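Local atomic coordinates of purine nucleoside phosphorylase (PDB entry 6B37), a protein that catalyses the reversible phosphorolysis of purine nucleosides, probably inosine and guanosine above all, to the free base and ribose 1-phosphate. Residues A[195-200]-A[219-224]. Residues are numbered along the deposited sequence; the frame is centred on the assembly and turned at random.
With CGD (1,3-benzothiazol-2-ol), chain H.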
loop_
_atom_site.group_PDB
_atom_site.type_symbol
_atom_site.label_atom_id
_atom_site.label_comp_id
_atom_site.label_asym_id
_atom_site.label_seq_id
_atom_site.Cartn_x
_atom_site.Cartn_y
_atom_site.Cartn_z
ATOM N N ALA A 195 -0.304 7.853 -12.767
ATOM C CA ALA A 195 -0.048 7.326 -11.429
ATOM C C ALA A 195 -1.327 7.375 -10.603
ATOM O O ALA A 195 -1.949 8.429 -10.487
ATOM C CB ALA A 195 1.030 8.157 -10.735
ATOM N N PHE A 196 -1.715 6.243 -10.010
ATOM C CA PHE A 196 -2.881 6.161 -9.117
ATOM C C PHE A 196 -2.444 6.436 -7.674
ATOM O O PHE A 196 -1.734 5.612 -7.075
ATOM C CB PHE A 196 -3.522 4.781 -9.251
ATOM C CG PHE A 196 -4.743 4.542 -8.371
ATOM C CD1 PHE A 196 -5.528 5.578 -7.913
ATOM C CD2 PHE A 196 -5.143 3.216 -8.074
ATOM C CE1 PHE A 196 -6.658 5.349 -7.098
ATOM C CE2 PHE A 196 -6.262 2.984 -7.286
ATOM C CZ PHE A 196 -7.040 4.047 -6.805
ATOM N N ASN A 197 -2.778 7.636 -7.179
ATOM C CA ASN A 197 -2.677 8.044 -5.769
ATOM C C ASN A 197 -3.984 7.672 -5.080
ATOM O O ASN A 197 -5.044 8.213 -5.419
ATOM C CB ASN A 197 -2.424 9.560 -5.714
ATOM C CG ASN A 197 -2.617 10.169 -4.322
ATOM O OD1 ASN A 197 -2.435 9.498 -3.301
ATOM N ND2 ASN A 197 -2.967 11.462 -4.277
ATOM N N GLY A 198 -3.935 6.761 -4.102
ATOM C CA GLY A 198 -5.177 6.363 -3.448
ATOM C C GLY A 198 -5.989 7.506 -2.858
ATOM O O GLY A 198 -7.234 7.464 -2.867
ATOM N N GLY A 199 -5.328 8.551 -2.355
ATOM C CA GLY A 199 -6.031 9.747 -1.876
ATOM C C GLY A 199 -6.577 9.590 -0.453
ATOM O O GLY A 199 -6.351 8.552 0.217
ATOM N N PRO A 200 -7.313 10.586 0.070
ATOM C CA PRO A 200 -7.874 11.776 -0.608
ATOM C C PRO A 200 -7.006 13.029 -0.533
ATOM O O PRO A 200 -7.441 14.079 -1.035
ATOM C CB PRO A 200 -9.195 11.975 0.149
ATOM C CG PRO A 200 -8.835 11.613 1.574
ATOM C CD PRO A 200 -7.915 10.415 1.407
ATOM N N VAL A 219 -1.003 12.412 -12.301
ATOM C CA VAL A 219 -1.388 11.738 -11.050
ATOM C C VAL A 219 -2.863 12.017 -10.738
ATOM O O VAL A 219 -3.317 13.170 -10.784
ATOM C CB VAL A 219 -0.459 12.141 -9.869
ATOM C CG1 VAL A 219 -0.393 13.648 -9.631
ATOM C CG2 VAL A 219 -0.832 11.388 -8.594
ATOM N N GLY A 220 -3.607 10.959 -10.378
ATOM C CA GLY A 220 -5.016 11.104 -10.025
ATOM C C GLY A 220 -5.474 10.070 -9.008
ATOM O O GLY A 220 -4.736 9.129 -8.695
ATOM N N MET A 221 -6.724 10.213 -8.535
ATOM C CA MET A 221 -7.265 9.350 -7.474
ATOM C C MET A 221 -8.372 8.408 -7.941
ATOM O O MET A 221 -9.119 7.881 -7.099
ATOM C CB MET A 221 -7.835 10.175 -6.302
ATOM C CG MET A 221 -6.915 11.154 -5.657
ATOM S SD MET A 221 -7.830 12.229 -4.475
ATOM C CE MET A 221 -6.557 13.461 -4.201
ATOM N N SER A 222 -8.537 8.205 -9.247
ATOM C CA SER A 222 -9.635 7.388 -9.759
ATOM C C SER A 222 -9.105 6.504 -10.897
ATOM O O SER A 222 -7.899 6.328 -11.071
ATOM C CB SER A 222 -10.786 8.274 -10.242
ATOM O OG SER A 222 -10.422 8.943 -11.450
ATOM N N THR A 223 -10.043 5.946 -11.669
ATOM C CA THR A 223 -9.849 5.412 -13.021
ATOM C C THR A 223 -9.174 4.026 -13.041
ATOM O O THR A 223 -9.736 3.073 -13.622
ATOM C CB THR A 223 -9.109 6.442 -13.889
ATOM O OG1 THR A 223 -9.938 7.611 -13.995
ATOM C CG2 THR A 223 -8.887 5.912 -15.318
ATOM N N VAL A 224 -8.000 3.857 -12.416
ATOM C CA VAL A 224 -7.303 2.554 -12.480
ATOM C C VAL A 224 -8.148 1.392 -11.964
ATOM O O VAL A 224 -8.106 0.302 -12.585
ATOM C CB VAL A 224 -5.921 2.674 -11.807
ATOM C CG1 VAL A 224 -5.219 1.326 -11.575
ATOM C CG2 VAL A 224 -5.002 3.564 -12.684
HETATM C C4 CGD H . -6.069 17.654 -9.702
HETATM C C5 CGD H . -6.554 16.591 -9.413
HETATM C C6 CGD H . -5.921 15.476 -8.682
HETATM C C3 CGD H . -5.088 18.001 -9.475
HETATM C C2 CGD H . -4.253 17.404 -8.882
HETATM C C1 CGD H . -4.381 16.036 -8.349
HETATM O O CGD H . -4.154 12.672 -6.815
HETATM C C CGD H . -4.588 13.815 -7.456
HETATM S S CGD H . -6.109 14.012 -8.107
HETATM N N CGD H . -3.601 14.955 -7.566
HETATM O O HOH W 1 -9.274 6.516 -4.501
#
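F196 and G220 sit at the ends of two parallel strands, where G220 is gripped from both of its polar atoms. Its N donates to A195 O (3.0 Å) in a nearly straight bond of 166°, and its O accepts from N197 N at 2.9 Å, more bent at 147°. These bonds join strands 189-196 and 218-220, which with helix 205-213 form a beta-alpha-beta crossover. The tight part lies past the strand ends, where M221 CA comes to 3.2 Å from N197 O. N197 and M221 lie side by side, N197 reaching the oxygen of the bound 1,3-benzothiazol-2-ol with ND2 and M221 passing it with CG and CE. The extended M221 chain runs alongside G199 and P200. Its CE, 3.3 Å from P200 O, covers that buried carbonyl without satisfying it. F161 of a second subunit also packs on M221. In a second packed patch the F196 ring, swung beside its own carbonyl carbon (chi1 180°), has CE1 3.5 Å from M221 O, while CD2 meets V224 CB at the start of helix 224-232. The contact is looser between the diverging loops, where a water donates to both G198 O and M221 O, and at S222, whose CB is directed away from 195-200 and which is partly exposed. N197 OD1 accepts from G199 N in an Asx turn, the donor above the carbonyl plane, whereas ND2 donates to the ligand O (3.1 Å) and to T201 O. The two ND2 bonds, with the turn, probably restrict the amide's rotation and settle which end carries the N-H groups offered to the ligand oxygen.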